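Local atomic coordinates of trimethylamine-N-oxide reductase (Haemophilus influenzae, PDB entry 7L5I), a protein that probably reduces N- or S-oxides such as trimethylamine N-oxide at a molybdenum centre bound by two molybdopterin guanine dinucleotide cofactors. Residues 43-48 with 71-76; 290-295 with 614-619; 126-131 with 135-140; 179-184 with 443-448. One frame throughout, in Å; residues are numbered along the deposited sequence.

Overall arrangement
The four contacts lie apart, and none touches another. Contact 1 and contact 3 are buried and largely apolar. Each sets a helix against a strand through branched aliphatic side chains, although contact 3 adds an arginine laid over an isoleucine. Contact 2 is partly buried and joins one helix to the end of another and the loop after it, about 33 Å from the centre of the chain. Contact 4 is a surface contact and brings a hairpin turn to a helix. Both of these combine a side-chain contact with a water bridge. Contacts 2 and 4 are the nearest pair, with centres about 26 Å apart, and their segments alternate along the chain. Contacts 1 and 4 fall on opposite sides of the chain's centre.

Contact 1: 43-48 with 71-76; sequences GSIGVV and TVVADQ
Val73 is the residue most covered here, and it meets Val47 and Ile45 through one methyl group. Its CG2 lies 4.2 Å from Ile45 CG2 and 4.3 Å from Val47 CG2. All three side chains start out toward the opposite segment. Val73 CG2 is anti to its own carbonyl carbon and sits beside the backbone N. That rotation leaves this branch facing the strand. Ile45 offers its short branch, CG2, rather than CD1. It and Val73 pass alongside each other, pointing oppositely. Ile45 and Val47 are two apart on strand 43-50, so they share a face of it, and Val73 reaches both.

Strand 43-50 is the middle strand of an antiparallel sheet of three. Its backbone is hydrogen-bonded to 35-40 and to 53-59. Val73 opens helix 73-78, just after the N-cap position at Val72. Its backbone N bonds to Ser57 OG of strand 53-59, which ties the first helical residue to the sheet.

No hydrogen bond or charge pair crosses between 43-48 and 71-76. With 96 Å² buried and methyl groups at 4.2 Å or more, this is light van der Waals packing. Its chemistry implies a hydrophobic join between sheet and helix within the molybdopterin oxidoreductase N-terminal domain.

Contact 2: 290-295 with 614-619; sequences KDFLKK and EFREDP
Phe292 and Arg616 meet where the ring comes up to one end of the guanidinium. Arg616 NH1 lies 3.6 Å from Phe292 CE2. The two side chains run roughly perpendicular, yet their flat groups are only 25° apart. The approach is oblique. The second pair is aliphatic. Lys295 CE packs 3.9 Å from Pro619 CD, and Lys295 CG is 4.1 Å from Pro619 CG. The lysine has CG anti to its backbone N (chi1 -176°) and stays extended beyond it, which carries its chain across the proline ring.

Farther out, a water links the segments. It accepts from Lys295 NZ at 2.9 Å and donates to Glu617 O at 3.2 Å. Through it the amine is linked to the last turn of helix 613-617. Arg616 NH1 is held by the carbonyl oxygens of Gly373 and Ile375, which fix the guanidinium beside the ring. Tyr296, the last residue of helix 290-296, is a second tie: it stacks with Phe292, meets Phe615 edge-to-face and bonds through its OH to Arg616 O.

Asp618 is the first residue to leave helical geometry, and Pro619 follows it. Helix 290-296 thus packs on a helix C-terminus and the loop after it, with an aromatic-arginine contact and a water bridge.

Contact 3: 126-131 with 135-140; sequences KRVRDE and TGIFAG
Val128, near the end of helix 114-131, packs on Gly136 and Ile137, and its neighbour Arg129 packs on Ile137. At Gly136 the backbone itself is the contact surface. The Val128 methyl CG1 lies close against it, 3.8 Å from Gly136 O.

Ile137 comes next and has the most surface covered. It uses two atoms for two partners. Its CG1 lies 3.8 Å from Val128 CG1, with the two side chains crossing at a slant. Its CD1 reaches farther and meets Arg129. That methyl is 3.6 Å from Arg129 CG. It also stands 3.7 Å above the guanidinium plane, over its centre. Ile137 CG1 is anti to the carbonyl carbon (chi1 -62°), and CD1 extends from it (chi2 171°) into the bend of the arginine. The arginine is straight from CG to NE and then turns at its end, with chi4 at -76°. This turn presents a flat face to the methyl. The guanidinium is also tied down by a hydrogen bond from Arg129 NH2 to Gly166 O.

Beyond Ile137 the chain moves on to other partners. Phe138 has Gly140 N over one face of its ring, 3.5 Å above the plane.

Strand 137-138 is an outermost strand of a mixed sheet of six and runs parallel to its neighbour 456-460. Helix 114-131 leads through a short connection into this edge strand and packs back on it through Val128 and Arg129. Met161 of helix 153-163 touches Ile137 and Arg129 as well, so both helices pack on Ile137.

Contact 4: 179-184 with 443-448; sequences AQVIMP and QYNGTE
Val181 of helix 179-187 packs against Tyr444 and Asn445 at the tip of a beta hairpin. The hairpin pairs strands 441-444 and 447-450 through a type I' turn from Tyr444 to Thr447.

The van der Waals contacts across the segments centre on Val181, with one methyl meeting each residue. Val181 CG1, anti to the backbone N (chi1 171°), lies 3.7 Å from Asn445 CG. Asn445 OD1 and ND2 are each 3.8 Å from Val181 CG1, so the methyl meets the amide about its middle. These two side chains meet head-on. Val181 CG2 faces the tyrosine and is 4.0 Å from Tyr444 OH, with the side chains set obliquely. Within the turn, Asn445 CB stands over the centre of the Tyr444 ring, 4.0 Å above its plane. Ala781 adds to the packing on Val181.

Between 179-184 and 443-448 the polar link runs through a water. It donates to Val181 O at 2.7 Å and accepts from Asn445 ND2 at 3.1 Å. A direct bond is made just past the segment, on the same helix, between Asn445 OD1 and His185 NE2. Both ends of the amide are therefore engaged, which should fix its rotation.

Inside the hairpin, Tyr444 O accepts twice, from Thr447 N and from Thr447 OG1. The hydroxyl lies in the carbonyl plane, 2.9 Å from Tyr444 O, with a C=O...OG1 angle of 153°.

Contact 1: 43-48 with 71-76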
loop_
_atom_site.group_PDB
_atom_site.type_symbol
_atom_site.label_atom_id
_atom_site.label_comp_id
_atom_site.label_asym_id
_atom_site.label_seq_id
_atom_site.Cartn_x
_atom_site.Cartn_y
_atom_site.Cartn_z
ATOM N N GLY A 43 -3.343 -9.141 12.376
ATOM C CA GLY A 43 -2.812 -10.137 13.287
ATOM C C GLY A 43 -3.792 -11.254 13.605
ATOM O O GLY A 43 -4.945 -11.247 13.199
ATOM N N SER A 44 -3.300 -12.201 14.401
ATOM C CA SER A 44 -4.162 -13.249 14.945
ATOM C C SER A 44 -5.059 -12.651 16.023
ATOM O O SER A 44 -4.584 -11.933 16.903
ATOM C CB SER A 44 -3.291 -14.372 15.511
ATOM O OG SER A 44 -4.070 -15.477 15.987
ATOM N N ILE A 45 -6.348 -12.984 15.976
ATOM C CA ILE A 45 -7.371 -12.331 16.792
ATOM C C ILE A 45 -8.101 -13.384 17.622
ATOM O O ILE A 45 -8.563 -14.387 17.066
ATOM C CB ILE A 45 -8.405 -11.602 15.906
ATOM C CG1 ILE A 45 -7.734 -10.647 14.936
ATOM C CG2 ILE A 45 -9.439 -10.874 16.770
ATOM C CD1 ILE A 45 -6.808 -9.726 15.551
ATOM N N GLY A 46 -8.258 -13.135 18.902
ATOM C CA GLY A 46 -9.128 -13.943 19.739
ATOM C C GLY A 46 -10.450 -13.223 19.892
ATOM O O GLY A 46 -10.494 -12.076 20.341
ATOM N N VAL A 47 -11.534 -13.908 19.520
ATOM C CA VAL A 47 -12.873 -13.312 19.493
ATOM C C VAL A 47 -13.736 -14.025 20.525
ATOM O O VAL A 47 -13.910 -15.237 20.447
ATOM C CB VAL A 47 -13.522 -13.410 18.097
ATOM C CG1 VAL A 47 -14.838 -12.687 18.091
ATOM C CG2 VAL A 47 -12.603 -12.828 17.041
ATOM N N VAL A 48 -14.290 -13.267 21.471
ATOM C CA VAL A 48 -15.176 -13.823 22.486
ATOM C C VAL A 48 -16.611 -13.744 21.987
ATOM O O VAL A 48 -17.080 -12.680 21.566
ATOM C CB VAL A 48 -15.030 -13.079 23.824
ATOM C CG1 VAL A 48 -15.943 -13.727 24.869
ATOM C CG2 VAL A 48 -13.600 -13.082 24.285
ATOM N N THR A 71 -9.570 -4.682 17.711
ATOM C CA THR A 71 -10.575 -4.589 18.759
ATOM C C THR A 71 -11.987 -4.351 18.237
ATOM O O THR A 71 -12.902 -4.187 19.049
ATOM C CB THR A 71 -10.210 -3.473 19.755
ATOM O OG1 THR A 71 -10.222 -2.197 19.087
ATOM C CG2 THR A 71 -8.833 -3.725 20.381
ATOM N N VAL A 72 -12.208 -4.368 16.921
ATOM C CA VAL A 72 -13.507 -3.947 16.391
ATOM C C VAL A 72 -14.181 -4.982 15.490
ATOM O O VAL A 72 -14.923 -4.625 14.573
ATOM C CB VAL A 72 -13.376 -2.587 15.652
ATOM C CG1 VAL A 72 -13.065 -1.465 16.655
ATOM C CG2 VAL A 72 -12.301 -2.620 14.564
ATOM N N VAL A 73 -14.026 -6.271 15.822
ATOM C CA VAL A 73 -14.682 -7.326 15.053
ATOM C C VAL A 73 -16.205 -7.158 15.110
ATOM O O VAL A 73 -16.901 -7.274 14.097
ATOM C CB VAL A 73 -14.246 -8.716 15.545
ATOM C CG1 VAL A 73 -15.109 -9.824 14.910
ATOM C CG2 VAL A 73 -12.802 -8.980 15.193
ATOM N N ALA A 74 -16.746 -6.903 16.309
ATOM C CA ALA A 74 -18.189 -6.692 16.433
ATOM C C ALA A 74 -18.667 -5.550 15.538
ATOM O O ALA A 74 -19.675 -5.685 14.844
ATOM C CB ALA A 74 -18.569 -6.420 17.891
ATOM N N ASP A 75 -17.950 -4.411 15.538
ATOM C CA ASP A 75 -18.331 -3.299 14.667
ATOM C C ASP A 75 -18.310 -3.712 13.204
ATOM O O ASP A 75 -19.149 -3.277 12.419
ATOM C CB ASP A 75 -17.406 -2.099 14.831
ATOM C CG ASP A 75 -17.587 -1.361 16.147
ATOM O OD1 ASP A 75 -18.415 -1.757 16.987
ATOM O OD2 ASP A 75 -16.857 -0.361 16.319
ATOM N N GLN A 76 -17.333 -4.533 12.814
ATOM C CA GLN A 76 -17.273 -4.968 11.423
ATOM C C GLN A 76 -18.469 -5.846 11.075
ATOM O O GLN A 76 -18.965 -5.811 9.949
ATOM C CB GLN A 76 -15.991 -5.746 11.158
ATOM C CG GLN A 76 -14.722 -4.887 11.174
ATOM C CD GLN A 76 -13.487 -5.735 10.926
ATOM O OE1 GLN A 76 -12.816 -6.189 11.844
ATOM N NE2 GLN A 76 -13.209 -5.982 9.654
#

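Contact 2: 290-295 with 614-619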
loop_
_atom_site.group_PDB
_atom_site.type_symbol
_atom_site.label_atom_id
_atom_site.label_comp_id
_atom_site.label_asym_id
_atom_site.label_seq_id
_atom_site.Cartn_x
_atom_site.Cartn_y
_atom_site.Cartn_z
ATOM N N LYS A 290 35.892 4.347 -1.954
ATOM C CA LYS A 290 36.277 4.253 -3.359
ATOM C C LYS A 290 36.519 2.810 -3.776
ATOM O O LYS A 290 36.208 2.430 -4.912
ATOM C CB LYS A 290 37.528 5.108 -3.601
ATOM C CG LYS A 290 37.277 6.586 -3.417
ATOM C CD LYS A 290 38.468 7.417 -3.892
ATOM C CE LYS A 290 39.520 7.539 -2.811
ATOM N NZ LYS A 290 40.422 8.691 -3.096
ATOM N N ASP A 291 37.073 1.989 -2.874
ATOM C CA ASP A 291 37.332 0.585 -3.179
ATOM C C ASP A 291 36.031 -0.168 -3.410
ATOM O O ASP A 291 35.894 -0.934 -4.373
ATOM C CB ASP A 291 38.097 -0.070 -2.030
ATOM C CG ASP A 291 39.503 0.469 -1.875
ATOM O OD1 ASP A 291 40.097 0.862 -2.901
ATOM O OD2 ASP A 291 40.010 0.492 -0.730
ATOM N N PHE A 292 35.063 0.041 -2.522
ATOM C CA PHE A 292 33.744 -0.545 -2.716
ATOM C C PHE A 292 33.142 -0.109 -4.049
ATOM O O PHE A 292 32.624 -0.933 -4.814
ATOM C CB PHE A 292 32.803 -0.177 -1.566
ATOM C CG PHE A 292 31.459 -0.813 -1.692
ATOM C CD1 PHE A 292 30.485 -0.247 -2.459
ATOM C CD2 PHE A 292 31.192 -2.027 -1.078
ATOM C CE1 PHE A 292 29.260 -0.837 -2.632
ATOM C CE2 PHE A 292 29.957 -2.628 -1.241
ATOM C CZ PHE A 292 28.986 -2.020 -2.032
ATOM N N LEU A 293 33.195 1.192 -4.353
ATOM C CA LEU A 293 32.529 1.676 -5.551
ATOM C C LEU A 293 33.124 1.043 -6.804
ATOM O O LEU A 293 32.397 0.659 -7.723
ATOM C CB LEU A 293 32.613 3.194 -5.610
ATOM C CG LEU A 293 31.746 3.896 -4.562
ATOM C CD1 LEU A 293 32.193 5.314 -4.344
ATOM C CD2 LEU A 293 30.285 3.890 -4.995
ATOM N N LYS A 294 34.446 0.886 -6.842
ATOM C CA LYS A 294 35.074 0.299 -8.015
ATOM C C LYS A 294 34.708 -1.173 -8.174
ATOM O O LYS A 294 34.481 -1.644 -9.285
ATOM C CB LYS A 294 36.591 0.438 -7.923
ATOM C CG LYS A 294 37.301 -0.215 -9.089
ATOM C CD LYS A 294 38.781 0.123 -9.133
ATOM C CE LYS A 294 39.362 -0.211 -10.508
ATOM N NZ LYS A 294 40.853 -0.278 -10.496
ATOM N N LYS A 295 34.650 -1.905 -7.063
ATOM C CA LYS A 295 34.514 -3.351 -7.098
ATOM C C LYS A 295 33.063 -3.790 -7.247
ATOM O O LYS A 295 32.803 -4.826 -7.861
ATOM C CB LYS A 295 35.107 -3.928 -5.821
ATOM C CG LYS A 295 35.127 -5.443 -5.734
ATOM C CD LYS A 295 35.908 -5.905 -4.498
ATOM C CE LYS A 295 35.925 -7.427 -4.413
ATOM N NZ LYS A 295 36.337 -7.944 -3.082
ATOM N N GLU A 614 26.653 -12.486 0.236
ATOM C CA GLU A 614 27.386 -13.302 -0.731
ATOM C C GLU A 614 27.955 -12.448 -1.856
ATOM O O GLU A 614 29.086 -12.672 -2.306
ATOM C CB GLU A 614 26.486 -14.387 -1.283
ATOM C CG GLU A 614 26.120 -15.437 -0.224
ATOM C CD GLU A 614 27.315 -15.876 0.640
ATOM O OE1 GLU A 614 27.237 -15.716 1.882
ATOM O OE2 GLU A 614 28.334 -16.360 0.083
ATOM N N PHE A 615 27.179 -11.481 -2.343
ATOM C CA PHE A 615 27.709 -10.495 -3.282
ATOM C C PHE A 615 28.929 -9.801 -2.718
ATOM O O PHE A 615 29.950 -9.653 -3.401
ATOM C CB PHE A 615 26.598 -9.479 -3.597
ATOM C CG PHE A 615 27.018 -8.350 -4.495
ATOM C CD1 PHE A 615 27.461 -8.617 -5.777
ATOM C CD2 PHE A 615 26.885 -7.020 -4.091
ATOM C CE1 PHE A 615 27.822 -7.575 -6.643
ATOM C CE2 PHE A 615 27.246 -5.987 -4.960
ATOM C CZ PHE A 615 27.694 -6.280 -6.252
ATOM N N ARG A 616 28.868 -9.366 -1.457
ATOM C CA ARG A 616 30.027 -8.688 -0.894
ATOM C C ARG A 616 31.232 -9.623 -0.803
ATOM O O ARG A 616 32.370 -9.224 -1.093
ATOM C CB ARG A 616 29.714 -8.119 0.496
ATOM C CG ARG A 616 30.861 -7.228 0.970
ATOM C CD ARG A 616 30.644 -6.584 2.314
ATOM N NE ARG A 616 31.806 -5.754 2.635
ATOM C CZ ARG A 616 31.854 -4.425 2.512
ATOM N NH1 ARG A 616 30.791 -3.750 2.118
ATOM N NH2 ARG A 616 32.967 -3.782 2.822
ATOM N N GLU A 617 31.005 -10.867 -0.392
ATOM C CA GLU A 617 32.107 -11.805 -0.230
ATOM C C GLU A 617 32.857 -12.019 -1.538
ATOM O O GLU A 617 34.093 -11.973 -1.567
ATOM C CB GLU A 617 31.591 -13.132 0.305
ATOM C CG GLU A 617 32.693 -14.211 0.366
ATOM C CD GLU A 617 33.889 -13.795 1.236
ATOM O OE1 GLU A 617 33.662 -13.302 2.359
ATOM O OE2 GLU A 617 35.059 -13.962 0.800
ATOM N N ASP A 618 32.135 -12.250 -2.634
ATOM C CA ASP A 618 32.769 -12.481 -3.932
ATOM C C ASP A 618 31.837 -12.073 -5.054
ATOM O O ASP A 618 30.993 -12.858 -5.503
ATOM C CB ASP A 618 33.183 -13.946 -4.091
ATOM C CG ASP A 618 34.013 -14.180 -5.355
ATOM O OD1 ASP A 618 33.969 -13.305 -6.239
ATOM O OD2 ASP A 618 34.704 -15.222 -5.460
ATOM N N PRO A 619 31.952 -10.830 -5.541
ATOM C CA PRO A 619 31.002 -10.367 -6.567
ATOM C C PRO A 619 31.257 -10.974 -7.946
ATOM O O PRO A 619 30.355 -10.916 -8.800
ATOM C CB PRO A 619 31.196 -8.843 -6.554
ATOM C CG PRO A 619 32.623 -8.682 -6.166
ATOM C CD PRO A 619 32.904 -9.765 -5.159
HETATM O O HOH W 1 36.381 -10.808 -3.523
#

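Contact 3: 126-131 with 135-140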
loop_
_atom_site.group_PDB
_atom_site.type_symbol
_atom_site.label_atom_id
_atom_site.label_comp_id
_atom_site.label_asym_id
_atom_site.label_seq_id
_atom_site.Cartn_x
_atom_site.Cartn_y
_atom_site.Cartn_z
ATOM N N LYS A 126 -21.949 -11.569 -20.201
ATOM C CA LYS A 126 -22.062 -12.323 -21.440
ATOM C C LYS A 126 -22.219 -11.393 -22.634
ATOM O O LYS A 126 -21.638 -11.637 -23.699
ATOM C CB LYS A 126 -23.231 -13.302 -21.358
ATOM C CG LYS A 126 -23.238 -14.297 -22.520
ATOM C CD LYS A 126 -24.565 -15.030 -22.668
ATOM C CE LYS A 126 -24.655 -15.731 -24.038
ATOM N NZ LYS A 126 -25.748 -15.171 -24.894
ATOM N N ARG A 127 -22.994 -10.313 -22.478
ATOM C CA ARG A 127 -23.168 -9.365 -23.572
ATOM C C ARG A 127 -21.828 -8.778 -23.984
ATOM O O ARG A 127 -21.504 -8.708 -25.180
ATOM C CB ARG A 127 -24.136 -8.256 -23.158
ATOM C CG ARG A 127 -24.339 -7.175 -24.225
ATOM C CD ARG A 127 -25.309 -6.078 -23.758
ATOM N NE ARG A 127 -26.677 -6.564 -23.558
ATOM C CZ ARG A 127 -27.647 -5.868 -22.961
ATOM N NH1 ARG A 127 -27.411 -4.650 -22.488
ATOM N NH2 ARG A 127 -28.858 -6.393 -22.828
ATOM N N VAL A 128 -21.026 -8.346 -23.004
ATOM C CA VAL A 128 -19.725 -7.772 -23.330
ATOM C C VAL A 128 -18.811 -8.820 -23.949
ATOM O O VAL A 128 -18.073 -8.540 -24.909
ATOM C CB VAL A 128 -19.079 -7.148 -22.079
ATOM C CG1 VAL A 128 -17.658 -6.726 -22.421
ATOM C CG2 VAL A 128 -19.903 -5.964 -21.574
ATOM N N ARG A 129 -18.808 -10.037 -23.401
ATOM C CA ARG A 129 -17.973 -11.080 -23.983
ATOM C C ARG A 129 -18.377 -11.371 -25.423
ATOM O O ARG A 129 -17.521 -11.600 -26.278
ATOM C CB ARG A 129 -18.056 -12.359 -23.156
ATOM C CG ARG A 129 -17.379 -12.225 -21.794
ATOM C CD ARG A 129 -17.130 -13.592 -21.228
ATOM N NE ARG A 129 -16.452 -13.563 -19.943
ATOM C CZ ARG A 129 -15.148 -13.325 -19.782
ATOM N NH1 ARG A 129 -14.371 -13.085 -20.824
ATOM N NH2 ARG A 129 -14.622 -13.351 -18.562
ATOM N N ASP A 130 -19.671 -11.367 -25.706
ATOM C CA ASP A 130 -20.134 -11.678 -27.061
ATOM C C ASP A 130 -19.806 -10.557 -28.033
ATOM O O ASP A 130 -19.497 -10.813 -29.201
ATOM C CB ASP A 130 -21.636 -11.940 -27.045
ATOM C CG ASP A 130 -21.988 -13.306 -26.458
ATOM O OD1 ASP A 130 -21.087 -14.171 -26.346
ATOM O OD2 ASP A 130 -23.168 -13.520 -26.109
ATOM N N GLU A 131 -19.884 -9.310 -27.578
ATOM C CA GLU A 131 -19.712 -8.157 -28.450
ATOM C C GLU A 131 -18.273 -7.657 -28.501
ATOM O O GLU A 131 -17.861 -7.106 -29.528
ATOM C CB GLU A 131 -20.659 -7.023 -28.016
ATOM C CG GLU A 131 -22.161 -7.415 -28.092
ATOM C CD GLU A 131 -23.137 -6.319 -27.631
ATOM O OE1 GLU A 131 -24.364 -6.550 -27.726
ATOM O OE2 GLU A 131 -22.698 -5.239 -27.178
ATOM N N THR A 135 -10.978 -8.516 -23.844
ATOM C CA THR A 135 -10.361 -7.205 -23.798
ATOM C C THR A 135 -11.350 -6.068 -23.553
ATOM O O THR A 135 -10.908 -4.922 -23.464
ATOM C CB THR A 135 -9.572 -6.962 -25.091
ATOM O OG1 THR A 135 -10.431 -7.112 -26.227
ATOM C CG2 THR A 135 -8.424 -7.975 -25.206
ATOM N N GLY A 136 -12.645 -6.342 -23.401
ATOM C CA GLY A 136 -13.617 -5.366 -22.970
ATOM C C GLY A 136 -13.987 -5.420 -21.501
ATOM O O GLY A 136 -14.816 -4.618 -21.059
ATOM N N ILE A 137 -13.378 -6.315 -20.722
ATOM C CA ILE A 137 -13.706 -6.492 -19.305
ATOM C C ILE A 137 -12.470 -6.177 -18.471
ATOM O O ILE A 137 -11.442 -6.845 -18.616
ATOM C CB ILE A 137 -14.183 -7.928 -19.012
ATOM C CG1 ILE A 137 -15.451 -8.239 -19.788
ATOM C CG2 ILE A 137 -14.365 -8.142 -17.499
ATOM C CD1 ILE A 137 -15.830 -9.704 -19.687
ATOM N N PHE A 138 -12.575 -5.197 -17.575
ATOM C CA PHE A 138 -11.486 -4.905 -16.658
ATOM C C PHE A 138 -11.795 -5.547 -15.309
ATOM O O PHE A 138 -12.828 -5.251 -14.704
ATOM C CB PHE A 138 -11.254 -3.406 -16.455
ATOM C CG PHE A 138 -10.090 -3.137 -15.575
ATOM C CD1 PHE A 138 -8.793 -3.392 -16.041
ATOM C CD2 PHE A 138 -10.253 -2.722 -14.258
ATOM C CE1 PHE A 138 -7.693 -3.189 -15.231
ATOM C CE2 PHE A 138 -9.134 -2.526 -13.439
ATOM C CZ PHE A 138 -7.859 -2.768 -13.935
ATOM N N ALA A 139 -10.901 -6.410 -14.844
ATOM C CA ALA A 139 -11.041 -7.033 -13.531
ATOM C C ALA A 139 -9.694 -7.073 -12.816
ATOM O O ALA A 139 -9.419 -7.997 -12.050
ATOM C CB ALA A 139 -11.647 -8.434 -13.647
ATOM N N GLY A 140 -8.846 -6.058 -13.051
ATOM C CA GLY A 140 -7.650 -5.888 -12.233
ATOM C C GLY A 140 -7.965 -5.817 -10.751
ATOM O O GLY A 140 -7.251 -6.391 -9.924
#

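Contact 4: 179-184 with 443-448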
loop_
_atom_site.group_PDB
_atom_site.type_symbol
_atom_site.label_atom_id
_atom_site.label_comp_id
_atom_site.label_asym_id
_atom_site.label_seq_id
_atom_site.Cartn_x
_atom_site.Cartn_y
_atom_site.Cartn_z
ATOM N N ALA A 179 9.491 2.155 -7.358
ATOM C CA ALA A 179 10.674 1.441 -6.896
ATOM C C ALA A 179 10.765 0.057 -7.505
ATOM O O ALA A 179 11.857 -0.444 -7.776
ATOM C CB ALA A 179 10.669 1.327 -5.365
ATOM N N GLN A 180 9.626 -0.607 -7.698
ATOM C CA GLN A 180 9.697 -1.979 -8.180
ATOM C C GLN A 180 10.065 -2.079 -9.647
ATOM O O GLN A 180 10.356 -3.189 -10.120
ATOM C CB GLN A 180 8.380 -2.706 -7.922
ATOM C CG GLN A 180 7.267 -2.437 -8.925
ATOM C CD GLN A 180 6.010 -3.244 -8.589
ATOM O OE1 GLN A 180 5.507 -4.024 -9.401
ATOM N NE2 GLN A 180 5.499 -3.036 -7.389
ATOM N N VAL A 181 10.069 -0.967 -10.369
ATOM C CA VAL A 181 10.503 -0.946 -11.764
ATOM C C VAL A 181 11.960 -0.512 -11.886
ATOM O O VAL A 181 12.697 -1.058 -12.707
ATOM C CB VAL A 181 9.582 -0.032 -12.598
ATOM C CG1 VAL A 181 10.136 0.178 -14.005
ATOM C CG2 VAL A 181 8.174 -0.646 -12.707
ATOM N N ILE A 182 12.398 0.456 -11.070
ATOM C CA ILE A 182 13.799 0.874 -11.159
ATOM C C ILE A 182 14.734 -0.136 -10.480
ATOM O O ILE A 182 15.852 -0.351 -10.962
ATOM C CB ILE A 182 13.947 2.315 -10.607
ATOM C CG1 ILE A 182 15.366 2.848 -10.814
ATOM C CG2 ILE A 182 13.597 2.437 -9.145
ATOM C CD1 ILE A 182 15.828 2.869 -12.242
ATOM N N MET A 183 14.313 -0.791 -9.401
ATOM C CA MET A 183 15.236 -1.689 -8.711
ATOM C C MET A 183 15.694 -2.861 -9.573
ATOM O O MET A 183 16.883 -3.214 -9.504
ATOM C CB MET A 183 14.616 -2.169 -7.394
ATOM C CG MET A 183 14.631 -1.098 -6.299
ATOM S SD MET A 183 16.268 -0.454 -5.802
ATOM C CE MET A 183 16.387 1.120 -6.635
ATOM N N PRO A 184 14.860 -3.480 -10.419
ATOM C CA PRO A 184 15.412 -4.500 -11.322
ATOM C C PRO A 184 16.533 -3.985 -12.219
ATOM O O PRO A 184 17.449 -4.763 -12.532
ATOM C CB PRO A 184 14.189 -4.956 -12.121
ATOM C CG PRO A 184 13.055 -4.796 -11.145
ATOM C CD PRO A 184 13.387 -3.493 -10.397
ATOM N N GLN A 443 4.267 5.501 -23.003
ATOM C CA GLN A 443 5.554 4.835 -22.854
ATOM C C GLN A 443 5.639 4.230 -21.461
ATOM O O GLN A 443 5.136 4.811 -20.497
ATOM C CB GLN A 443 6.693 5.837 -23.069
ATOM C CG GLN A 443 7.074 6.026 -24.546
ATOM C CD GLN A 443 7.743 4.782 -25.118
ATOM O OE1 GLN A 443 8.692 4.217 -24.527
ATOM N NE2 GLN A 443 7.237 4.323 -26.251
ATOM N N TYR A 444 6.281 3.059 -21.366
ATOM C CA TYR A 444 6.403 2.349 -20.086
ATOM C C TYR A 444 7.631 1.450 -20.154
ATOM O O TYR A 444 7.655 0.481 -20.927
ATOM C CB TYR A 444 5.140 1.530 -19.779
ATOM C CG TYR A 444 5.329 0.542 -18.633
ATOM C CD1 TYR A 444 5.402 0.975 -17.317
ATOM C CD2 TYR A 444 5.445 -0.811 -18.882
ATOM C CE1 TYR A 444 5.585 0.073 -16.277
ATOM C CE2 TYR A 444 5.633 -1.724 -17.862
ATOM C CZ TYR A 444 5.691 -1.279 -16.553
ATOM O OH TYR A 444 5.885 -2.216 -15.539
ATOM N N ASN A 445 8.634 1.774 -19.339
ATOM C CA ASN A 445 9.801 0.925 -19.129
ATOM C C ASN A 445 10.390 0.423 -20.442
ATOM O O ASN A 445 10.740 -0.748 -20.576
ATOM C CB ASN A 445 9.453 -0.249 -18.219
ATOM C CG ASN A 445 10.689 -0.863 -17.552
ATOM O OD1 ASN A 445 11.730 -0.233 -17.470
ATOM N ND2 ASN A 445 10.548 -2.074 -17.042
ATOM N N GLY A 446 10.518 1.324 -21.406
ATOM C CA GLY A 446 11.138 1.003 -22.669
ATOM C C GLY A 446 10.228 0.398 -23.709
ATOM O O GLY A 446 10.711 0.040 -24.793
ATOM N N THR A 447 8.940 0.258 -23.416
ATOM C CA THR A 447 7.966 -0.269 -24.368
ATOM C C THR A 447 6.840 0.743 -24.555
ATOM O O THR A 447 6.742 1.740 -23.836
ATOM C CB THR A 447 7.380 -1.608 -23.891
ATOM O OG1 THR A 447 6.439 -1.369 -22.833
ATOM C CG2 THR A 447 8.474 -2.545 -23.379
ATOM N N GLU A 448 5.970 0.485 -25.528
ATOM C CA GLU A 448 4.789 1.321 -25.733
ATOM C C GLU A 448 3.553 0.479 -25.443
ATOM O O GLU A 448 3.454 -0.662 -25.899
ATOM C CB GLU A 448 4.766 1.896 -27.152
ATOM C CG GLU A 448 3.509 2.683 -27.518
ATOM C CD GLU A 448 3.398 2.913 -29.023
ATOM O OE1 GLU A 448 3.721 4.027 -29.478
ATOM O OE2 GLU A 448 3.001 1.966 -29.745
HETATM O O HOH W 2 12.231 -2.948 -14.647
#